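Local coordinates for Glyco_hydro_cc domain-containing protein (Blastomyces gilchristii, PDB 6UB0) that hydrolyses beta-1,3-glucan as a curdlan-specific exo-beta-1,3-glucanase of glycoside hydrolase family GH128, subgroup III, at residues A[4-10]-A[206-212]; A[69-75]-A[138-142]; A[123-128]-A[163-169]; A[190-194]-A[226-230]. One frame throughout, in Å; residues are numbered along the deposited sequence.

Overall arrangement
Contact 1 joins the first and last strands of the TIM-barrel catalytic core, and contact 2 spans next-but-one strands on the barrel's inner side; their centres lie about 14 Å apart, their nearest atoms about 7 Å. Both open onto the glycan pocket, contact 1 through Asn10, Phe209 and Phe210, contact 2 through Asn74, Glu75 and His142. Contacts 3 and 4 belong to the outer helices, centres about 29 Å apart. Contact 3 packs behind contact 2, the CE of Met123 lying 3.4 Å from the O of Ala140. Contact 4 backs contact 1, where the OH of Tyr227 probably hydrogen-bonds the O of Gly6 at 2.5 Å. The side chain of Tyr227 is about 14 Å from either glucose.

Contact 1: A[4-10]-A[206-212]. With BGC (beta-D-glucopyranose), chain B.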
# COMPACT_ATOMS: atom_id res chain seq x y z
N LYS A 4 4.38 -10.42 -5.96
CA LYS A 4 4.31 -9.01 -5.44
C LYS A 4 2.91 -8.38 -5.62
O LYS A 4 2.63 -7.40 -4.88
CB LYS A 4 5.28 -8.04 -6.11
CG LYS A 4 6.74 -8.44 -6.22
CD LYS A 4 7.53 -7.34 -6.87
CE LYS A 4 9.00 -7.65 -7.09
NZ LYS A 4 9.69 -6.46 -7.69
N ARG A 5 2.08 -8.87 -6.52
CA ARG A 5 0.83 -8.17 -6.92
C ARG A 5 -0.31 -8.37 -5.91
O ARG A 5 -0.63 -9.56 -5.61
CB ARG A 5 0.38 -8.77 -8.25
CG ARG A 5 -0.63 -7.89 -8.96
CD ARG A 5 -0.76 -8.15 -10.47
NE ARG A 5 0.50 -8.04 -11.20
CZ ARG A 5 0.66 -8.39 -12.50
NH1 ARG A 5 -0.36 -8.84 -13.19
NH2 ARG A 5 1.85 -8.32 -13.08
N GLY A 6 -0.99 -7.27 -5.53
CA GLY A 6 -2.00 -7.19 -4.47
C GLY A 6 -3.41 -6.86 -4.96
O GLY A 6 -3.54 -6.18 -6.01
N LEU A 7 -4.39 -7.17 -4.12
CA LEU A 7 -5.83 -6.86 -4.36
C LEU A 7 -6.26 -5.87 -3.27
O LEU A 7 -6.55 -6.29 -2.15
CB LEU A 7 -6.61 -8.18 -4.33
CG LEU A 7 -6.32 -9.12 -5.52
CD1 LEU A 7 -7.04 -10.44 -5.29
CD2 LEU A 7 -6.73 -8.49 -6.84
N ALA A 8 -6.38 -4.58 -3.64
CA ALA A 8 -6.83 -3.48 -2.78
C ALA A 8 -8.37 -3.33 -2.95
O ALA A 8 -8.82 -3.04 -4.03
CB ALA A 8 -6.10 -2.23 -3.21
N TYR A 9 -9.16 -3.61 -1.92
CA TYR A 9 -10.63 -3.71 -2.09
C TYR A 9 -11.42 -3.04 -0.97
O TYR A 9 -10.89 -2.73 0.08
CB TYR A 9 -11.09 -5.17 -2.06
CG TYR A 9 -10.91 -5.91 -0.77
CD1 TYR A 9 -9.68 -6.44 -0.38
CD2 TYR A 9 -11.96 -6.04 0.14
CE1 TYR A 9 -9.54 -7.17 0.78
CE2 TYR A 9 -11.82 -6.74 1.31
CZ TYR A 9 -10.60 -7.27 1.66
OH TYR A 9 -10.53 -7.97 2.81
N ASN A 10 -12.68 -2.82 -1.25
CA ASN A 10 -13.70 -2.48 -0.22
C ASN A 10 -14.69 -3.66 -0.09
O ASN A 10 -14.91 -4.16 1.05
CB ASN A 10 -14.37 -1.15 -0.57
CG ASN A 10 -13.51 0.09 -0.36
OD1 ASN A 10 -13.90 1.16 -0.82
ND2 ASN A 10 -12.40 -0.01 0.35
N TYR A 206 2.95 -4.53 -4.47
CA TYR A 206 2.18 -3.37 -5.02
C TYR A 206 0.71 -3.75 -5.22
O TYR A 206 0.42 -4.97 -5.31
CB TYR A 206 2.84 -2.80 -6.27
CG TYR A 206 2.88 -3.78 -7.42
CD1 TYR A 206 1.75 -4.03 -8.18
CD2 TYR A 206 4.02 -4.53 -7.67
CE1 TYR A 206 1.76 -4.97 -9.19
CE2 TYR A 206 4.05 -5.47 -8.69
CZ TYR A 206 2.90 -5.73 -9.41
OH TYR A 206 2.92 -6.67 -10.39
N ALA A 207 -0.14 -2.74 -5.42
CA ALA A 207 -1.59 -2.87 -5.69
C ALA A 207 -2.05 -1.71 -6.56
O ALA A 207 -1.95 -0.52 -6.16
CB ALA A 207 -2.38 -2.90 -4.42
N SER A 208 -2.57 -2.02 -7.73
CA SER A 208 -3.27 -1.02 -8.55
C SER A 208 -4.52 -0.59 -7.83
O SER A 208 -5.10 -1.42 -7.06
CB SER A 208 -3.60 -1.52 -9.92
OG SER A 208 -3.29 -0.50 -10.86
N PHE A 209 -4.91 0.66 -8.05
CA PHE A 209 -6.04 1.28 -7.32
C PHE A 209 -7.29 1.28 -8.21
O PHE A 209 -7.34 2.03 -9.14
CB PHE A 209 -5.64 2.71 -6.90
CG PHE A 209 -6.73 3.46 -6.19
CD1 PHE A 209 -6.91 3.35 -4.82
CD2 PHE A 209 -7.58 4.30 -6.90
CE1 PHE A 209 -7.89 4.08 -4.17
CE2 PHE A 209 -8.58 5.00 -6.24
CZ PHE A 209 -8.73 4.92 -4.89
N PHE A 210 -8.32 0.48 -7.92
CA PHE A 210 -8.36 -0.64 -6.99
C PHE A 210 -9.42 -1.64 -7.48
O PHE A 210 -10.11 -1.36 -8.49
CB PHE A 210 -8.70 -0.19 -5.58
CG PHE A 210 -10.03 0.50 -5.29
CD1 PHE A 210 -10.43 1.63 -5.95
CD2 PHE A 210 -10.84 -0.01 -4.29
CE1 PHE A 210 -11.63 2.24 -5.64
CE2 PHE A 210 -12.04 0.60 -3.97
CZ PHE A 210 -12.41 1.73 -4.64
N VAL A 211 -9.55 -2.77 -6.79
CA VAL A 211 -10.43 -3.90 -7.21
C VAL A 211 -11.83 -3.36 -7.55
O VAL A 211 -12.38 -3.64 -8.63
CB VAL A 211 -10.48 -4.96 -6.10
CG1 VAL A 211 -11.71 -5.85 -6.23
CG2 VAL A 211 -9.17 -5.74 -6.05
N ASP A 212 -12.41 -2.56 -6.66
CA ASP A 212 -13.84 -2.20 -6.80
C ASP A 212 -14.03 -1.36 -8.05
O ASP A 212 -15.18 -1.26 -8.48
CB ASP A 212 -14.42 -1.49 -5.57
CG ASP A 212 -14.29 -2.34 -4.33
OD1 ASP A 212 -13.19 -2.87 -4.12
OD2 ASP A 212 -15.30 -2.48 -3.57
C2 BGC B . -9.98 5.79 1.85
C3 BGC B . -10.39 4.41 2.29
C4 BGC B . -11.13 3.80 1.12
C5 BGC B . -10.26 3.84 -0.15
C6 BGC B . -10.83 3.37 -1.49
C1 BGC B . -9.19 5.80 0.57
O2 BGC B . -9.14 6.28 2.91
O3 BGC B . -11.11 4.40 3.56
O4 BGC B . -11.47 2.50 1.60
O5 BGC B . -9.88 5.17 -0.52
O6 BGC B . -12.11 4.03 -1.67
O HOH W 1 -5.63 -4.04 -6.31
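Arg5 and Tyr206 run side by side, and the NE of Arg5 donates to the OH of Tyr206 over 2.9 Å, with the hydroxyl oxygen in the guanidinium plane; NH2 adds a weak bond to the same oxygen. Arg5 NH2 is also salt-bridged to Asp198, which hydrogen-bonds Tyr206 OH, and Arg5 NH1 bonds Tyr227 O. Tyr206 places its CG between its own N and carbonyl carbon (chi1 63°), which brings one ring face under the CA of Arg5 in a CH-pi contact.

Among the backbone bonds, Tyr206 N reaches Lys4 O at 2.9 Å, while Gly6 N to Tyr206 O is short but bent, and weak. These bonds join the first and last strands, which point the same general way 50° apart, and so close the TIM barrel. Farther along the strands diverge, and a water bridges Gly6 O, Ala8 N and Ser208 O. Beyond the cis peptide before Phe210, Val211 N resumes direct bonding, meeting Ala8 O at 2.9 Å. The Asn10 N-H points to Asp212 OD1 at 2.9 Å, from above the carboxylate plane.

Among apolar groups, Ala8 CB meets Ala207 CB at 4.0 Å, and Leu7 CD2 rests against Val211 CG2 at 3.8 Å.

At the sugar, Asn10 ND2 donates to O4 of the beta-glucose at 3.0 Å, while C6 of this glucose sits over one face of the Phe210 ring.

Contact 2: A[69-75]-A[138-142]. With GLC (alpha-D-glucopyranose), chain C.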
# COMPACT_ATOMS: atom_id res chain seq x y z
N ASN A 69 2.25 -9.29 8.03
CA ASN A 69 2.56 -7.88 7.70
C ASN A 69 1.48 -6.98 8.29
O ASN A 69 0.34 -7.40 8.36
CB ASN A 69 2.65 -7.61 6.19
CG ASN A 69 3.83 -8.26 5.51
OD1 ASN A 69 4.94 -7.81 5.67
ND2 ASN A 69 3.61 -9.36 4.79
N LEU A 70 1.85 -5.77 8.70
CA LEU A 70 0.89 -4.77 9.17
C LEU A 70 1.22 -3.45 8.50
O LEU A 70 2.42 -3.08 8.46
CB LEU A 70 0.98 -4.58 10.68
CG LEU A 70 0.68 -5.81 11.54
CD1 LEU A 70 1.03 -5.52 12.98
CD2 LEU A 70 -0.76 -6.23 11.39
N LEU A 71 0.19 -2.69 8.14
CA LEU A 71 0.37 -1.34 7.51
C LEU A 71 -0.06 -0.22 8.48
O LEU A 71 -1.11 -0.36 9.16
CB LEU A 71 -0.46 -1.18 6.24
CG LEU A 71 -0.05 -2.02 5.05
CD1 LEU A 71 -1.22 -2.22 4.12
CD2 LEU A 71 1.17 -1.48 4.32
N ALA A 72 0.62 0.91 8.38
CA ALA A 72 0.32 2.09 9.22
C ALA A 72 -0.55 3.08 8.43
O ALA A 72 -1.09 2.69 7.38
CB ALA A 72 1.60 2.71 9.69
N PHE A 73 -0.60 4.34 8.89
CA PHE A 73 -1.65 5.32 8.56
C PHE A 73 -1.72 5.56 7.04
O PHE A 73 -0.72 5.51 6.31
CB PHE A 73 -1.39 6.60 9.37
CG PHE A 73 -0.74 6.30 10.71
CD1 PHE A 73 -1.40 5.56 11.68
CD2 PHE A 73 0.54 6.77 11.00
CE1 PHE A 73 -0.82 5.28 12.92
CE2 PHE A 73 1.13 6.49 12.25
CZ PHE A 73 0.45 5.74 13.18
N ASN A 74 -2.93 5.81 6.58
CA ASN A 74 -3.23 6.14 5.16
C ASN A 74 -3.08 7.64 4.87
O ASN A 74 -4.02 8.38 5.16
CB ASN A 74 -4.62 5.71 4.80
CG ASN A 74 -4.76 5.62 3.30
OD1 ASN A 74 -4.05 4.88 2.65
ND2 ASN A 74 -5.62 6.46 2.76
N GLU A 75 -2.05 8.01 4.15
CA GLU A 75 -1.94 9.43 3.65
C GLU A 75 -2.07 10.40 4.82
O GLU A 75 -2.96 11.29 4.88
CB GLU A 75 -2.93 9.72 2.51
CG GLU A 75 -2.52 9.07 1.20
CD GLU A 75 -3.31 9.47 -0.02
OE1 GLU A 75 -4.17 10.38 0.13
OE2 GLU A 75 -2.95 8.92 -1.12
N PHE A 138 9.28 -1.77 5.82
CA PHE A 138 9.03 -1.32 4.41
C PHE A 138 8.25 -0.00 4.42
O PHE A 138 7.52 0.23 5.37
CB PHE A 138 8.34 -2.44 3.63
CG PHE A 138 6.94 -2.77 4.11
CD1 PHE A 138 5.84 -2.11 3.59
CD2 PHE A 138 6.73 -3.77 5.04
CE1 PHE A 138 4.56 -2.41 4.03
CE2 PHE A 138 5.45 -4.07 5.50
CZ PHE A 138 4.36 -3.40 4.98
N LEU A 139 8.55 0.89 3.48
CA LEU A 139 7.77 2.13 3.23
C LEU A 139 6.54 1.75 2.40
O LEU A 139 6.67 0.97 1.51
CB LEU A 139 8.57 3.17 2.43
CG LEU A 139 9.90 3.63 3.04
CD1 LEU A 139 10.41 4.87 2.30
CD2 LEU A 139 9.74 3.96 4.52
N ALA A 140 5.42 2.40 2.68
CA ALA A 140 4.21 2.33 1.84
C ALA A 140 4.12 3.69 1.14
O ALA A 140 4.27 4.73 1.81
CB ALA A 140 2.99 2.04 2.68
N VAL A 141 3.92 3.69 -0.17
CA VAL A 141 3.70 4.94 -0.96
C VAL A 141 2.55 4.78 -1.96
O VAL A 141 2.18 3.64 -2.34
CB VAL A 141 4.98 5.32 -1.73
CG1 VAL A 141 6.17 5.50 -0.76
CG2 VAL A 141 5.24 4.32 -2.84
N HIS A 142 2.03 5.89 -2.43
CA HIS A 142 0.91 5.94 -3.39
C HIS A 142 1.24 6.85 -4.58
O HIS A 142 1.78 7.91 -4.28
CB HIS A 142 -0.28 6.60 -2.78
CG HIS A 142 -0.92 5.86 -1.69
ND1 HIS A 142 -1.91 6.42 -0.97
CD2 HIS A 142 -0.71 4.63 -1.19
CE1 HIS A 142 -2.37 5.55 -0.10
NE2 HIS A 142 -1.64 4.43 -0.18
C1 GLC C . -6.16 8.12 -2.18
C2 GLC C . -6.80 7.71 -0.84
C3 GLC C . -8.28 7.37 -1.02
C4 GLC C . -8.98 8.53 -1.79
C5 GLC C . -8.23 8.92 -3.04
C6 GLC C . -8.85 10.07 -3.86
O1 GLC C . -6.24 7.10 -3.19
O2 GLC C . -6.20 6.59 -0.15
O3 GLC C . -8.86 7.13 0.26
O4 GLC C . -10.21 8.07 -2.23
O5 GLC C . -6.90 9.27 -2.64
O6 GLC C . -9.44 10.91 -2.92
O HOH W 2 -2.94 2.61 1.53
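The strands 69-71 and 138-142 run at 46° to each other, with their axes 9.4 Å apart at closest approach, so side chains rather than backbone bonds span the gap, as between Leu71 and Phe138. Methyl CD2 of Leu71 abuts the edge of the Phe138 ring, 3.5 Å from CE1, and reaches more loosely to Ala140 CB at 4.3 Å. Phe138 stacks in turn on Trp173. In the parallel sheet of this TIM barrel, strand 105-111 lies between the two, and the contact bridges over it on the interior side. Toward the sugar, where the loop after strand 69-71 meets His142, it becomes polar. ND1 of His142 donates to OE2 of Glu75 over 2.7 Å, almost straight (173°) and within the imidazole plane, meeting the carboxylate on its anti side. Extension of Glu75 beyond CG (chi2 -171°) carries the carboxylate to this imidazole edge and OE2 to within 3.5 Å of C1 of the alpha-glucose. One water joins His142 NE2 to Asn74 OD1, so both imidazole nitrogens have a polar partner, which should limit ring rotation. Asn74 ND2 donates to O2 of the glucose at 3.0 Å and also bonds Gln81, while Glu176 hydrogen-bonds the same sugar.

Contact 3: A[123-128]-A[163-169]; sequences MQGFLD and LGQKYGI
Two neighbouring helices on the outside of the TIM barrel, 119-130 and 150-166, meet here where the second one ends, and a Schellman motif closes that end: Ile169 N bonds Gly164 O and Gly168 N bonds Gln165 O, with Gly168 at positive phi as the C-prime residue. Within this turn, directly before Gly168, Tyr167 leans its ring across the first helix. One face receives Leu127 CB, a CH-pi contact 3.7 Å from the ring centroid and 16° off its normal, while methyl CD1 of Leu127 lies against CG and CD1 of the same ring. The other methyl, CD2, meets Ile169 CD1 at 4.1 Å, so that Leu127 is wedged between the tyrosine and the residue that completes the helix cap. Ile136 closes over both Leu127 and Ile169 from a loop.

One turn back, Leu163 fits against Met123 and Gln124. Its CG lies anti to its own N (chi1 -180°), directing CD2 to Met123 CB at 3.6 Å and CD1 toward the Gln124 amide, 3.4 Å from OE1. Toward solvent the contact turns polar: Lys166, its chain curled at chi3 and chi4, gives a long, weak bond from NZ to Gln124 OE1. Alongside it, the OH of Tyr167 donates to Asp128 OD1, near the ring plane; the OH-to-OD1 distance of 2.5 Å is very short and its exact value doubtful, and carboxylate and ring planes stand 56° apart.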
# COMPACT_ATOMS: atom_id res chain seq x y z
N MET A 123 7.30 11.91 4.43
CA MET A 123 8.00 10.66 4.83
C MET A 123 9.33 11.05 5.49
O MET A 123 9.64 10.48 6.56
CB MET A 123 8.28 9.72 3.65
CG MET A 123 8.55 8.30 4.11
SD MET A 123 7.17 7.51 4.99
CE MET A 123 6.24 6.88 3.57
N GLN A 124 10.08 11.98 4.92
CA GLN A 124 11.42 12.28 5.50
C GLN A 124 11.27 12.94 6.89
O GLN A 124 11.99 12.54 7.84
CB GLN A 124 12.27 13.09 4.56
CG GLN A 124 13.70 13.11 5.08
CD GLN A 124 14.65 13.76 4.13
OE1 GLN A 124 14.96 13.24 3.07
NE2 GLN A 124 15.17 14.90 4.55
N GLY A 125 10.28 13.83 7.04
CA GLY A 125 9.91 14.47 8.32
C GLY A 125 9.49 13.44 9.34
O GLY A 125 9.96 13.46 10.50
N PHE A 126 8.64 12.52 8.94
CA PHE A 126 8.32 11.35 9.75
C PHE A 126 9.58 10.51 10.03
O PHE A 126 9.78 10.09 11.20
CB PHE A 126 7.25 10.54 9.03
CG PHE A 126 7.02 9.19 9.63
CD1 PHE A 126 6.23 9.07 10.75
CD2 PHE A 126 7.58 8.05 9.07
CE1 PHE A 126 6.00 7.83 11.33
CE2 PHE A 126 7.34 6.82 9.63
CZ PHE A 126 6.54 6.70 10.75
N LEU A 127 10.40 10.22 9.02
CA LEU A 127 11.60 9.38 9.26
C LEU A 127 12.59 10.13 10.18
O LEU A 127 13.21 9.49 11.06
CB LEU A 127 12.19 9.05 7.89
CG LEU A 127 11.35 8.09 7.06
CD1 LEU A 127 12.02 7.79 5.74
CD2 LEU A 127 11.08 6.82 7.82
N ASP A 128 12.74 11.44 9.99
CA ASP A 128 13.57 12.27 10.90
C ASP A 128 13.00 12.13 12.31
O ASP A 128 13.76 11.73 13.21
CB ASP A 128 13.67 13.71 10.42
CG ASP A 128 14.64 13.84 9.27
OD1 ASP A 128 15.53 12.97 9.16
OD2 ASP A 128 14.50 14.80 8.51
N LEU A 163 14.81 7.14 -0.66
CA LEU A 163 14.50 7.75 0.66
C LEU A 163 14.55 6.68 1.75
O LEU A 163 15.26 6.90 2.77
CB LEU A 163 13.16 8.48 0.64
CG LEU A 163 12.82 9.12 1.98
CD1 LEU A 163 13.91 10.13 2.39
CD2 LEU A 163 11.44 9.78 1.96
N GLY A 164 13.88 5.54 1.54
CA GLY A 164 13.83 4.41 2.52
C GLY A 164 15.21 3.87 2.87
O GLY A 164 15.51 3.67 4.09
N GLN A 165 16.05 3.66 1.85
CA GLN A 165 17.42 3.10 2.01
C GLN A 165 18.29 4.08 2.81
O GLN A 165 18.96 3.59 3.74
CB GLN A 165 17.95 2.68 0.64
CG GLN A 165 17.13 1.52 0.10
CD GLN A 165 17.51 1.04 -1.27
OE1 GLN A 165 18.44 1.55 -1.89
NE2 GLN A 165 16.79 0.03 -1.75
N LYS A 166 18.20 5.39 2.56
CA LYS A 166 18.98 6.40 3.32
C LYS A 166 18.67 6.19 4.82
O LYS A 166 19.62 6.25 5.61
CB LYS A 166 18.74 7.83 2.82
CG LYS A 166 19.48 8.93 3.58
CD LYS A 166 19.86 10.17 2.77
CE LYS A 166 18.69 10.85 2.10
NZ LYS A 166 17.53 11.03 3.01
N TYR A 167 17.42 5.90 5.19
CA TYR A 167 16.98 5.65 6.59
C TYR A 167 17.05 4.14 6.94
O TYR A 167 16.52 3.77 8.01
CB TYR A 167 15.63 6.33 6.84
CG TYR A 167 15.70 7.85 6.85
CD1 TYR A 167 15.73 8.58 5.67
CD2 TYR A 167 15.76 8.56 8.05
CE1 TYR A 167 15.81 9.96 5.68
CE2 TYR A 167 15.85 9.94 8.08
CZ TYR A 167 15.87 10.64 6.89
OH TYR A 167 15.96 12.00 6.90
N GLY A 168 17.67 3.28 6.11
CA GLY A 168 17.93 1.85 6.43
C GLY A 168 16.70 0.94 6.35
O GLY A 168 16.67 -0.14 7.01
N ILE A 169 15.71 1.32 5.55
CA ILE A 169 14.46 0.56 5.27
C ILE A 169 14.60 0.05 3.84
O ILE A 169 14.68 0.89 2.96
CB ILE A 169 13.23 1.46 5.49
CG1 ILE A 169 13.42 2.31 6.75
CG2 ILE A 169 11.95 0.63 5.51
CD1 ILE A 169 12.18 2.94 7.33

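Contact 4: A[190-194]-A[226-230]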
# COMPACT_ATOMS: atom_id res chain seq x y z
N LEU A 190 -0.58 -0.02 -17.45
CA LEU A 190 -0.28 -1.29 -16.70
C LEU A 190 0.74 -2.12 -17.49
O LEU A 190 1.64 -2.77 -16.87
CB LEU A 190 -1.58 -2.07 -16.46
CG LEU A 190 -2.53 -1.47 -15.42
CD1 LEU A 190 -3.88 -2.16 -15.46
CD2 LEU A 190 -1.91 -1.55 -14.03
N LYS A 191 0.65 -2.10 -18.81
CA LYS A 191 1.65 -2.79 -19.68
C LYS A 191 3.08 -2.28 -19.44
O LYS A 191 4.01 -3.10 -19.58
CB LYS A 191 1.32 -2.62 -21.16
CG LYS A 191 -0.00 -3.24 -21.57
CD LYS A 191 -0.12 -3.44 -23.07
CE LYS A 191 -1.35 -4.22 -23.45
NZ LYS A 191 -1.02 -5.25 -24.46
N GLU A 192 3.25 -0.99 -19.13
CA GLU A 192 4.59 -0.38 -18.90
C GLU A 192 5.04 -0.64 -17.45
O GLU A 192 6.18 -1.14 -17.24
CB GLU A 192 4.49 1.12 -19.25
CG GLU A 192 5.72 1.96 -18.95
CD GLU A 192 6.97 1.68 -19.77
OE1 GLU A 192 6.84 1.32 -20.95
OE2 GLU A 192 8.08 1.86 -19.21
N VAL A 193 4.18 -0.36 -16.46
CA VAL A 193 4.60 -0.34 -15.03
C VAL A 193 4.61 -1.77 -14.42
O VAL A 193 5.50 -2.07 -13.59
CB VAL A 193 3.73 0.67 -14.25
CG1 VAL A 193 3.66 1.99 -15.01
CG2 VAL A 193 2.32 0.16 -13.95
N LEU A 194 3.70 -2.67 -14.82
CA LEU A 194 3.65 -3.99 -14.11
C LEU A 194 4.96 -4.77 -14.25
O LEU A 194 5.51 -5.28 -13.26
CB LEU A 194 2.44 -4.80 -14.58
CG LEU A 194 1.08 -4.36 -14.02
CD1 LEU A 194 -0.06 -5.29 -14.41
CD2 LEU A 194 1.14 -4.22 -12.49
N ALA A 226 -6.40 -6.97 -17.64
CA ALA A 226 -4.98 -6.60 -17.80
C ALA A 226 -4.24 -6.80 -16.47
O ALA A 226 -3.09 -7.32 -16.47
CB ALA A 226 -4.88 -5.17 -18.26
N TYR A 227 -4.82 -6.30 -15.38
CA TYR A 227 -4.18 -6.38 -14.05
C TYR A 227 -4.03 -7.87 -13.68
O TYR A 227 -3.01 -8.22 -13.10
CB TYR A 227 -4.98 -5.62 -13.00
CG TYR A 227 -4.31 -5.54 -11.65
CD1 TYR A 227 -3.05 -5.01 -11.53
CD2 TYR A 227 -5.01 -5.81 -10.49
CE1 TYR A 227 -2.42 -4.90 -10.30
CE2 TYR A 227 -4.41 -5.68 -9.25
CZ TYR A 227 -3.12 -5.18 -9.14
OH TYR A 227 -2.48 -5.07 -7.93
N LYS A 228 -4.95 -8.72 -14.14
CA LYS A 228 -5.00 -10.18 -13.80
C LYS A 228 -3.98 -11.01 -14.59
O LYS A 228 -3.62 -12.08 -14.06
CB LYS A 228 -6.40 -10.72 -14.09
CG LYS A 228 -6.68 -12.12 -13.57
CD LYS A 228 -8.15 -12.42 -13.66
CE LYS A 228 -8.57 -13.67 -12.92
NZ LYS A 228 -9.95 -14.02 -13.34
N THR A 229 -3.58 -10.57 -15.80
CA THR A 229 -2.89 -11.41 -16.82
C THR A 229 -1.49 -10.88 -17.14
O THR A 229 -0.72 -11.66 -17.65
CB THR A 229 -3.65 -11.46 -18.15
OG1 THR A 229 -3.62 -10.14 -18.69
CG2 THR A 229 -5.09 -11.92 -18.05
N ILE A 230 -1.17 -9.61 -16.90
CA ILE A 230 0.08 -9.04 -17.47
C ILE A 230 1.26 -9.59 -16.67
O ILE A 230 1.22 -9.89 -15.45
CB ILE A 230 0.02 -7.51 -17.51
CG1 ILE A 230 -0.94 -7.05 -18.61
CG2 ILE A 230 1.41 -6.95 -17.66
CD1 ILE A 230 -1.25 -5.59 -18.59
OXT ILE A 230 2.31 -9.77 -17.29
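Leu194 and Ile230 make the tight part of this contact, crossing at about a right angle: methyl CD1 of Leu194 lies 3.8 Å from Ile230 CB, and Leu194 CB is 3.9 Å from Ile230 CG2. The same CD1 reaches inward to Tyr227 CD1 at 4.2 Å. One turn earlier on its helix, Leu190 extends CD1 to Ala226 CB at 4.2 Å and, less closely, to the CB of Tyr227. Both leucines keep CG beside the backbone N (chi1 -72° and -76°), which sends their methyls between the helices. The helices concerned, 183-199 and 222-229, belong to the outer layer of the TIM barrel, and the second of them is the last in the chain. Phe177 of strand 172-180 touches both leucines. Tyr227 points its hydroxyl into the barrel wall, where it bonds Gly6 O and Ser208 N.

Toward solvent the packing thins. Ile230, the exposed C-terminal residue, extends CD1 (chi2 170°) to helix 183-199, touching Leu190 CB at 4.1 Å and the aliphatic CG of Lys191 at 4.0 Å; the rest of that lysine runs outward. The terminal carboxylate has a partner outside the two helices: Ile230 O accepts a hydrogen bond from Arg5 NH2.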